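Local atomic coordinates of CobC (Shigella flexneri 2a, PDB entry 6NRU), a protein that probably removes the phosphate from adenosylcobalamin 5'-phosphate and from alpha-ribazole 5'-phosphate in the last steps of vitamin B12 assembly. Residues 8-13 and 174-179; 59-64 and 150-155; 179-184 and 196-201. All blocks are in the same frame, centred on the assembly; numbering follows the deposited sequence.

Contact 1: residues 8-13 and 174-179; sequences LIRHGE and FRVDQG. With SO4 (sulfate ion), chain N.
The carbonyl oxygen of Val176 takes a hydrogen bond from NH1 of Arg10 at 2.7 Å; NH1 lies in the carbonyl plane, and the oxygen sits 20° out of the guanidinium plane. The arginine chain runs out extended, with CG anti to the backbone N (chi1 171°), which carries the guanidinium past Val176, whose CG1 packs on CB of Arg10. Over one face of the guanidinium lies CG of Gln178, 3.5 Å above the plane and offset toward the rim. A bound sulfate lies at the guanidinium edge, and NE2 of His11 also reaches it through a weak bond. The sulfate probably marks the phosphate pocket of the histidine phosphatase fold, and His11 is very likely the residue phosphorylated in catalysis. ND1 of its ring donates to O of Gly12 at 2.8 Å, which steadies the ring's orientation. The amide of Gln178 lies alongside this ring, its NE2 bonding weakly to O of His11 and more firmly to Asn17. A water accepts from N of Arg10 and donates to O of Asp177 at 2.6 Å. The contact sits at the end of strand 5-10, where the loop before strand 181-187 passes; Gln153 at the start of helix 153-163 touches Arg10, and Thr64 of helix 59-69 packs on His11.

Contact 2: residues 59-64 and 150-155; sequences ERAQHT and VSHQGV. With SO4 (sulfate ion), chain N.
Ala61 and Thr64 of helix 59-69 meet Val150 at the end of strand 146-151, just before the turn into helix 153-163, in the alpha/beta core of the histidine phosphatase fold. The apolar part is small and buried. CG1 of Val150, anti to its own backbone N (chi1 -172°), lies against Ala61 and Thr64, about one turn apart, and comes nearest to O of Ala61, at 3.3 Å. It is 4.2 Å from CB of Ala61 and 3.9 Å from CG2 of Thr64. Ala61 and Val150 both also touch Cys55 of strand 52-55.

The polar side chains meet edge to face. The guanidinium of Arg60 presents one face to His152, whose ring stands at 75° to it, CE1 lying 3.4 Å above the plane and offset toward the guanidinium rim. His152 is the N-cap residue of helix 153-163, and its NE2 is hydrogen-bonded to Ser56, which restrains the rotation of the ring. His11 and Glu84, both probably catalytic, also lie close to His152, so the pair lies in the wall of the probable active site.

Among the hydrogen bonds, NH1 of Arg60 goes to O of Gly24, while NH2 reaches O4 of the bound sulfate at 3.3 Å, as it might reach a substrate phosphate. Within the helix, the carbonyl O of Arg60 accepts from both N and OG1 of Thr64, OG1 coming in nearly along the C=O axis at 3.1 Å.

Contact 3: residues 179-184 and 196-201; sequences GCWSAI and LNSRAI. With SO4 (sulfate ion), chain M.
Trp181 and Ser198 form an antiparallel hydrogen-bonded pair, N of Trp181 giving to O of Ser198 at 3.1 Å and N of Ser198 to O of Trp181 at 2.9 Å, and since Asn197 also faces Trp181 the strand carries a G1 beta bulge where the chain turns its corner. The two strands are the arms of the hairpin 181-187 and 190-198. The indole of Trp181 folds back over the second arm: its CG sits between the backbone N and the carbonyl carbon (chi1 61°), and CB of Ser198 lies over the face of the five-membered ring, 4.0 Å from its centroid, in a CH-pi contact. At the ring edge NE1 donates in plane to O of Ala200 at 2.9 Å. Ser198 is itself held in an ST turn, its OG accepting from N of Ala200. On the bulge, N of Asn197 gives a nearly straight bond (167°) to OG of Ser182, and a water links that OG to OD1 of Asn197. The amide of Asn197 faces the loop 174-179, where ND2 bonds to O of Arg175 and OD1 accepts from N of Asp177. At the other end SG of Cys180 lies over one face of the Arg199 guanidinium, offset toward the rim, while NH1 donates to O1 of a second sulfate at 2.9 Å; Arg33 and Gln37 also bind that ion. The indole N-H donates to a backbone carbonyl, and the hydroxyl oxygens of Ser182 and Ser198 accept from backbone N-H groups, so the chain leaving the last strand is directed by these specific bonds as well as by packing on the indole.

How the contacts relate
Contact 2 is wholly buried near the centre of the chain, contact 1 is partly buried beside it, and contact 3 lies farther out, with exposed residues towards the C-terminus. Contacts 1 and 2 meet at the probable active site: strands 5-10 and 146-151 are neighbours in one sheet, His11 packs on His152, and Arg10 and Arg60 approach the same sulfate. Contact 3 shares Gly179 with contact 1 and extends the sheet to its edge, while Asn197 ties back to the 174-179 loop; it does not touch contact 2. Both regions carry a sulfate, the inner beside the probable catalytic histidine, the outer on surface Arg199; side-chain chemistry dominates contacts 1 and 2, whereas backbone pairing runs through contact 3.

Contact 1: residues 8-13 and 174-179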
loop_
_atom_site.group_PDB
_atom_site.type_symbol
_atom_site.label_atom_id
_atom_site.label_comp_id
_atom_site.label_asym_id
_atom_site.label_seq_id
_atom_site.Cartn_x
_atom_site.Cartn_y
_atom_site.Cartn_z
ATOM N N LEU A 8 4.628 7.969 1.023
ATOM C CA LEU A 8 3.843 6.744 1.086
ATOM C C LEU A 8 2.698 6.911 2.075
ATOM O O LEU A 8 2.914 7.318 3.221
ATOM C CB LEU A 8 4.725 5.562 1.492
ATOM C CG LEU A 8 6.064 5.467 0.755
ATOM C CD1 LEU A 8 6.878 4.278 1.239
ATOM C CD2 LEU A 8 5.842 5.388 -0.750
ATOM N N ILE A 9 1.486 6.595 1.629
ATOM C CA ILE A 9 0.298 6.618 2.475
ATOM C C ILE A 9 -0.474 5.328 2.243
ATOM O O ILE A 9 -0.854 5.023 1.107
ATOM C CB ILE A 9 -0.600 7.833 2.189
ATOM C CG1 ILE A 9 0.040 9.114 2.723
ATOM C CG2 ILE A 9 -1.982 7.630 2.800
ATOM C CD1 ILE A 9 -0.872 10.322 2.642
ATOM N N ARG A 10 -0.698 4.571 3.312
ATOM C CA ARG A 10 -1.592 3.428 3.277
ATOM C C ARG A 10 -3.009 3.902 3.566
ATOM O O ARG A 10 -3.216 4.805 4.381
ATOM C CB ARG A 10 -1.155 2.375 4.299
ATOM C CG ARG A 10 -2.128 1.226 4.513
ATOM C CD ARG A 10 -1.740 0.446 5.760
ATOM N NE ARG A 10 -2.668 -0.634 6.083
ATOM C CZ ARG A 10 -2.595 -1.358 7.194
ATOM N NH1 ARG A 10 -1.640 -1.116 8.081
ATOM N NH2 ARG A 10 -3.472 -2.326 7.421
ATOM N N HIS A 11 -3.981 3.303 2.878
ATOM C CA HIS A 11 -5.375 3.689 3.044
ATOM C C HIS A 11 -5.823 3.507 4.494
ATOM O O HIS A 11 -5.273 2.702 5.252
ATOM C CB HIS A 11 -6.267 2.866 2.118
ATOM C CG HIS A 11 -6.267 1.401 2.428
ATOM N ND1 HIS A 11 -7.022 0.854 3.444
ATOM C CD2 HIS A 11 -5.602 0.371 1.857
ATOM C CE1 HIS A 11 -6.820 -0.451 3.485
ATOM N NE2 HIS A 11 -5.963 -0.769 2.533
ATOM N N GLY A 12 -6.847 4.266 4.871
ATOM C CA GLY A 12 -7.342 4.254 6.230
ATOM C C GLY A 12 -8.023 2.946 6.596
ATOM O O GLY A 12 -8.118 2.001 5.810
ATOM N N GLU A 13 -8.509 2.903 7.837
ATOM C CA GLU A 13 -9.176 1.713 8.350
ATOM C C GLU A 13 -10.401 1.377 7.509
ATOM O O GLU A 13 -11.099 2.264 7.010
ATOM C CB GLU A 13 -9.581 1.924 9.810
ATOM C CG GLU A 13 -10.188 0.697 10.474
ATOM C CD GLU A 13 -10.913 1.025 11.769
ATOM O OE1 GLU A 13 -11.915 1.770 11.726
ATOM O OE2 GLU A 13 -10.477 0.534 12.831
ATOM N N PHE A 174 9.093 -3.577 8.050
ATOM C CA PHE A 174 8.564 -2.221 7.869
ATOM C C PHE A 174 7.046 -2.298 7.758
ATOM O O PHE A 174 6.493 -2.223 6.660
ATOM C CB PHE A 174 9.167 -1.549 6.632
ATOM C CG PHE A 174 10.622 -1.832 6.434
ATOM C CD1 PHE A 174 11.582 -1.022 7.016
ATOM C CD2 PHE A 174 11.033 -2.904 5.658
ATOM C CE1 PHE A 174 12.925 -1.279 6.834
ATOM C CE2 PHE A 174 12.374 -3.168 5.473
ATOM C CZ PHE A 174 13.322 -2.354 6.060
ATOM N N ARG A 175 6.369 -2.431 8.894
ATOM C CA ARG A 175 4.915 -2.360 8.888
ATOM C C ARG A 175 4.469 -0.924 8.640
ATOM O O ARG A 175 4.910 0.003 9.327
ATOM C CB ARG A 175 4.350 -2.878 10.208
ATOM C CG ARG A 175 4.031 -4.364 10.197
ATOM C CD ARG A 175 2.729 -4.659 10.929
ATOM N NE ARG A 175 2.940 -4.931 12.350
ATOM C CZ ARG A 175 2.522 -4.144 13.337
ATOM N NH1 ARG A 175 1.863 -3.025 13.065
ATOM N NH2 ARG A 175 2.760 -4.478 14.598
ATOM N N VAL A 176 3.599 -0.736 7.651
ATOM C CA VAL A 176 3.099 0.583 7.275
ATOM C C VAL A 176 1.723 0.768 7.901
ATOM O O VAL A 176 0.803 -0.017 7.643
ATOM C CB VAL A 176 3.047 0.749 5.749
ATOM C CG1 VAL A 176 2.420 2.082 5.385
ATOM C CG2 VAL A 176 4.446 0.636 5.160
ATOM N N ASP A 177 1.580 1.816 8.707
ATOM C CA ASP A 177 0.420 2.021 9.561
ATOM C C ASP A 177 -0.623 2.919 8.906
ATOM O O ASP A 177 -0.327 3.719 8.015
ATOM C CB ASP A 177 0.843 2.629 10.898
ATOM C CG ASP A 177 1.602 1.654 11.758
ATOM O OD1 ASP A 177 1.905 0.543 11.274
ATOM O OD2 ASP A 177 1.892 1.996 12.920
ATOM N N GLN A 178 -1.858 2.779 9.380
ATOM C CA GLN A 178 -2.966 3.602 8.924
ATOM C C GLN A 178 -3.018 4.898 9.723
ATOM O O GLN A 178 -2.694 4.933 10.912
ATOM C CB GLN A 178 -4.288 2.844 9.048
ATOM C CG GLN A 178 -4.393 1.656 8.097
ATOM C CD GLN A 178 -5.628 0.812 8.336
ATOM O OE1 GLN A 178 -6.019 0.571 9.480
ATOM N NE2 GLN A 178 -6.246 0.345 7.255
ATOM N N GLY A 179 -3.423 5.972 9.051
ATOM C CA GLY A 179 -3.387 7.287 9.652
ATOM C C GLY A 179 -2.013 7.908 9.720
ATOM O O GLY A 179 -1.855 8.958 10.355
HETATM S S SO4 N . -5.208 -4.463 4.846
HETATM O O1 SO4 N . -4.410 -5.488 4.181
HETATM O O2 SO4 N . -6.199 -5.102 5.707
HETATM O O3 SO4 N . -4.338 -3.613 5.651
HETATM O O4 SO4 N . -5.888 -3.644 3.846
HETATM O O HOH W 1 0.460 5.027 5.868
#

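Contact 2: residues 59-64 and 150-155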
loop_
_atom_site.group_PDB
_atom_site.type_symbol
_atom_site.label_atom_id
_atom_site.label_comp_id
_atom_site.label_asym_id
_atom_site.label_seq_id
_atom_site.Cartn_x
_atom_site.Cartn_y
_atom_site.Cartn_z
ATOM N N GLU A 59 -10.917 1.031 -4.515
ATOM C CA GLU A 59 -11.572 2.292 -4.183
ATOM C C GLU A 59 -11.224 2.771 -2.781
ATOM O O GLU A 59 -11.248 3.980 -2.524
ATOM C CB GLU A 59 -13.085 2.156 -4.344
ATOM C CG GLU A 59 -13.753 3.434 -4.819
ATOM C CD GLU A 59 -13.261 3.864 -6.186
ATOM O OE1 GLU A 59 -13.185 5.087 -6.430
ATOM O OE2 GLU A 59 -12.955 2.981 -7.016
ATOM N N ARG A 60 -10.895 1.859 -1.863
ATOM C CA ARG A 60 -10.487 2.298 -0.533
ATOM C C ARG A 60 -9.230 3.156 -0.598
ATOM O O ARG A 60 -9.055 4.064 0.224
ATOM C CB ARG A 60 -10.273 1.094 0.389
ATOM C CG ARG A 60 -9.098 0.203 0.024
ATOM C CD ARG A 60 -9.465 -1.257 0.200
ATOM N NE ARG A 60 -8.351 -2.055 0.703
ATOM C CZ ARG A 60 -8.096 -3.302 0.320
ATOM N NH1 ARG A 60 -8.878 -3.892 -0.576
ATOM N NH2 ARG A 60 -7.063 -3.958 0.830
ATOM N N ALA A 61 -8.357 2.895 -1.576
ATOM C CA ALA A 61 -7.182 3.733 -1.776
ATOM C C ALA A 61 -7.547 5.039 -2.468
ATOM O O ALA A 61 -7.014 6.099 -2.122
ATOM C CB ALA A 61 -6.130 2.975 -2.583
ATOM N N GLN A 62 -8.460 4.981 -3.440
ATOM C CA GLN A 62 -8.885 6.194 -4.127
ATOM C C GLN A 62 -9.722 7.082 -3.215
ATOM O O GLN A 62 -9.597 8.312 -3.255
ATOM C CB GLN A 62 -9.657 5.833 -5.394
ATOM C CG GLN A 62 -8.840 5.021 -6.380
ATOM C CD GLN A 62 -9.537 4.842 -7.706
ATOM O OE1 GLN A 62 -9.598 5.767 -8.515
ATOM N NE2 GLN A 62 -10.066 3.646 -7.942
ATOM N N HIS A 63 -10.585 6.479 -2.391
ATOM C CA HIS A 63 -11.310 7.250 -1.386
ATOM C C HIS A 63 -10.343 7.979 -0.465
ATOM O O HIS A 63 -10.568 9.140 -0.105
ATOM C CB HIS A 63 -12.231 6.329 -0.583
ATOM C CG HIS A 63 -13.193 7.053 0.309
ATOM N ND1 HIS A 63 -14.175 6.401 1.024
ATOM C CD2 HIS A 63 -13.328 8.368 0.601
ATOM C CE1 HIS A 63 -14.871 7.283 1.720
ATOM N NE2 HIS A 63 -14.375 8.485 1.483
ATOM N N THR A 64 -9.253 7.315 -0.081
ATOM C CA THR A 64 -8.240 7.963 0.743
ATOM C C THR A 64 -7.558 9.093 -0.021
ATOM O O THR A 64 -7.410 10.205 0.499
ATOM C CB THR A 64 -7.220 6.929 1.219
ATOM O OG1 THR A 64 -7.824 6.081 2.205
ATOM C CG2 THR A 64 -5.996 7.613 1.822
ATOM N N VAL A 150 -0.495 6.288 -2.826
ATOM C CA VAL A 150 -1.589 5.814 -1.985
ATOM C C VAL A 150 -1.823 4.351 -2.333
ATOM O O VAL A 150 -2.271 4.029 -3.441
ATOM C CB VAL A 150 -2.867 6.641 -2.180
ATOM C CG1 VAL A 150 -3.915 6.246 -1.153
ATOM C CG2 VAL A 150 -2.559 8.132 -2.098
ATOM N N SER A 151 -1.522 3.459 -1.390
ATOM C CA SER A 151 -1.610 2.031 -1.660
ATOM C C SER A 151 -1.971 1.246 -0.405
ATOM O O SER A 151 -2.749 1.721 0.432
ATOM C CB SER A 151 -0.292 1.519 -2.246
ATOM O OG SER A 151 -0.449 0.224 -2.799
ATOM N N HIS A 152 -1.401 0.051 -0.263
ATOM C CA HIS A 152 -1.784 -0.896 0.771
ATOM C C HIS A 152 -0.559 -1.333 1.561
ATOM O O HIS A 152 0.584 -1.038 1.201
ATOM C CB HIS A 152 -2.490 -2.113 0.162
ATOM C CG HIS A 152 -3.592 -1.752 -0.782
ATOM N ND1 HIS A 152 -4.906 -1.647 -0.384
ATOM C CD2 HIS A 152 -3.574 -1.454 -2.103
ATOM C CE1 HIS A 152 -5.652 -1.307 -1.420
ATOM N NE2 HIS A 152 -4.868 -1.183 -2.476
ATOM N N GLN A 153 -0.821 -2.059 2.648
ATOM C CA GLN A 153 0.241 -2.441 3.573
ATOM C C GLN A 153 1.265 -3.352 2.902
ATOM O O GLN A 153 2.476 -3.142 3.030
ATOM C CB GLN A 153 -0.370 -3.120 4.801
ATOM C CG GLN A 153 0.421 -2.930 6.079
ATOM C CD GLN A 153 1.750 -3.648 6.041
ATOM O OE1 GLN A 153 2.781 -3.090 6.417
ATOM N NE2 GLN A 153 1.736 -4.894 5.574
ATOM N N GLY A 154 0.794 -4.374 2.186
ATOM C CA GLY A 154 1.716 -5.300 1.549
ATOM C C GLY A 154 2.523 -4.661 0.435
ATOM O O GLY A 154 3.707 -4.959 0.267
ATOM N N VAL A 155 1.897 -3.772 -0.336
ATOM C CA VAL A 155 2.593 -3.114 -1.440
ATOM C C VAL A 155 3.658 -2.167 -0.909
ATOM O O VAL A 155 4.817 -2.203 -1.342
ATOM C CB VAL A 155 1.591 -2.366 -2.337
ATOM C CG1 VAL A 155 2.328 -1.533 -3.372
ATOM C CG2 VAL A 155 0.637 -3.340 -3.005
HETATM S S SO4 N . -5.208 -4.463 4.846
HETATM O O1 SO4 N . -4.410 -5.488 4.181
HETATM O O2 SO4 N . -6.199 -5.102 5.707
HETATM O O3 SO4 N . -4.338 -3.613 5.651
HETATM O O4 SO4 N . -5.888 -3.644 3.846
#

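Contact 3: residues 179-184 and 196-201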
loop_
_atom_site.group_PDB
_atom_site.type_symbol
_atom_site.label_atom_id
_atom_site.label_comp_id
_atom_site.label_asym_id
_atom_site.label_seq_id
_atom_site.Cartn_x
_atom_site.Cartn_y
_atom_site.Cartn_z
ATOM N N GLY A 179 -3.423 5.972 9.051
ATOM C CA GLY A 179 -3.387 7.287 9.652
ATOM C C GLY A 179 -2.013 7.908 9.720
ATOM O O GLY A 179 -1.855 8.958 10.355
ATOM N N CYS A 180 -1.016 7.293 9.091
ATOM C CA CYS A 180 0.359 7.763 9.089
ATOM C C CYS A 180 0.832 7.970 7.657
ATOM O O CYS A 180 0.165 7.587 6.693
ATOM C CB CYS A 180 1.287 6.769 9.797
ATOM S SG CYS A 180 0.838 6.351 11.494
ATOM N N TRP A 181 2.010 8.574 7.530
ATOM C CA TRP A 181 2.645 8.766 6.237
ATOM C C TRP A 181 4.134 8.478 6.364
ATOM O O TRP A 181 4.733 8.671 7.427
ATOM C CB TRP A 181 2.415 10.185 5.700
ATOM C CG TRP A 181 2.971 11.255 6.587
ATOM C CD1 TRP A 181 2.331 11.883 7.617
ATOM C CD2 TRP A 181 4.287 11.822 6.528
ATOM N NE1 TRP A 181 3.167 12.806 8.201
ATOM C CE2 TRP A 181 4.373 12.788 7.551
ATOM C CE3 TRP A 181 5.400 11.607 5.708
ATOM C CZ2 TRP A 181 5.526 13.536 7.776
ATOM C CZ3 TRP A 181 6.544 12.353 5.933
ATOM C CH2 TRP A 181 6.598 13.305 6.959
ATOM N N SER A 182 4.722 8.003 5.268
ATOM C CA SER A 182 6.142 7.695 5.198
ATOM C C SER A 182 6.739 8.349 3.959
ATOM O O SER A 182 6.024 8.746 3.036
ATOM C CB SER A 182 6.386 6.184 5.160
ATOM O OG SER A 182 5.655 5.531 6.180
ATOM N N ALA A 183 8.067 8.452 3.942
ATOM C CA ALA A 183 8.757 9.038 2.803
ATOM C C ALA A 183 10.099 8.346 2.604
ATOM O O ALA A 183 10.809 8.060 3.572
ATOM C CB ALA A 183 8.958 10.548 2.983
ATOM N N ILE A 184 10.412 8.070 1.347
ATOM C CA ILE A 184 11.656 7.467 0.943
ATOM C C ILE A 184 12.290 8.249 -0.205
ATOM O O ILE A 184 11.628 8.534 -1.175
ATOM C CB ILE A 184 11.460 5.998 0.561
ATOM C CG1 ILE A 184 12.672 5.481 -0.187
ATOM C CG2 ILE A 184 10.185 5.810 -0.234
ATOM C CD1 ILE A 184 13.118 4.137 0.287
ATOM N N LEU A 196 9.084 7.063 8.571
ATOM C CA LEU A 196 8.218 5.890 8.592
ATOM C C LEU A 196 7.134 6.096 9.636
ATOM O O LEU A 196 7.439 6.311 10.812
ATOM C CB LEU A 196 9.010 4.611 8.886
ATOM C CG LEU A 196 8.226 3.308 8.706
ATOM C CD1 LEU A 196 7.928 3.054 7.241
ATOM C CD2 LEU A 196 8.979 2.133 9.299
ATOM N N ASN A 197 5.877 6.046 9.195
ATOM C CA ASN A 197 4.710 6.047 10.076
ATOM C C ASN A 197 4.684 7.285 10.972
ATOM O O ASN A 197 4.598 7.199 12.197
ATOM C CB ASN A 197 4.656 4.762 10.905
ATOM C CG ASN A 197 4.489 3.530 10.046
ATOM O OD1 ASN A 197 3.764 3.552 9.056
ATOM N ND2 ASN A 197 5.163 2.449 10.419
ATOM N N SER A 198 4.750 8.445 10.333
ATOM C CA SER A 198 4.678 9.705 11.050
ATOM C C SER A 198 3.241 10.200 11.129
ATOM O O SER A 198 2.427 9.961 10.234
ATOM C CB SER A 198 5.548 10.766 10.378
ATOM O OG SER A 198 5.306 12.045 10.939
ATOM N N ARG A 199 2.936 10.890 12.227
ATOM C CA ARG A 199 1.684 11.619 12.377
ATOM C C ARG A 199 1.932 13.109 12.571
ATOM O O ARG A 199 1.049 13.825 13.054
ATOM C CB ARG A 199 0.866 11.061 13.541
ATOM C CG ARG A 199 0.229 9.718 13.255
ATOM C CD ARG A 199 -0.310 9.084 14.523
ATOM N NE ARG A 199 -0.360 7.632 14.410
ATOM C CZ ARG A 199 -1.409 6.955 13.952
ATOM N NH1 ARG A 199 -2.500 7.604 13.563
ATOM N NH2 ARG A 199 -1.366 5.632 13.878
ATOM N N ALA A 200 3.119 13.586 12.213
ATOM C CA ALA A 200 3.459 14.994 12.314
ATOM C C ALA A 200 3.190 15.705 10.992
ATOM O O ALA A 200 2.923 15.083 9.961
ATOM C CB ALA A 200 4.920 15.163 12.721
ATOM N N ILE A 201 3.260 17.036 11.034
ATOM C CA ILE A 201 3.112 17.830 9.822
ATOM C C ILE A 201 4.310 17.579 8.919
ATOM O O ILE A 201 5.465 17.652 9.358
ATOM C CB ILE A 201 2.972 19.321 10.165
ATOM C CG1 ILE A 201 1.670 19.573 10.922
ATOM C CG2 ILE A 201 3.020 20.171 8.905
ATOM C CD1 ILE A 201 1.452 21.023 11.287
HETATM S S SO4 M . -6.281 7.075 14.399
HETATM O O1 SO4 M . -5.330 6.922 13.301
HETATM O O2 SO4 M . -6.801 5.764 14.771
HETATM O O3 SO4 M . -5.608 7.669 15.548
HETATM O O4 SO4 M . -7.386 7.935 13.983
HETATM O O HOH W 2 2.990 5.176 6.732
#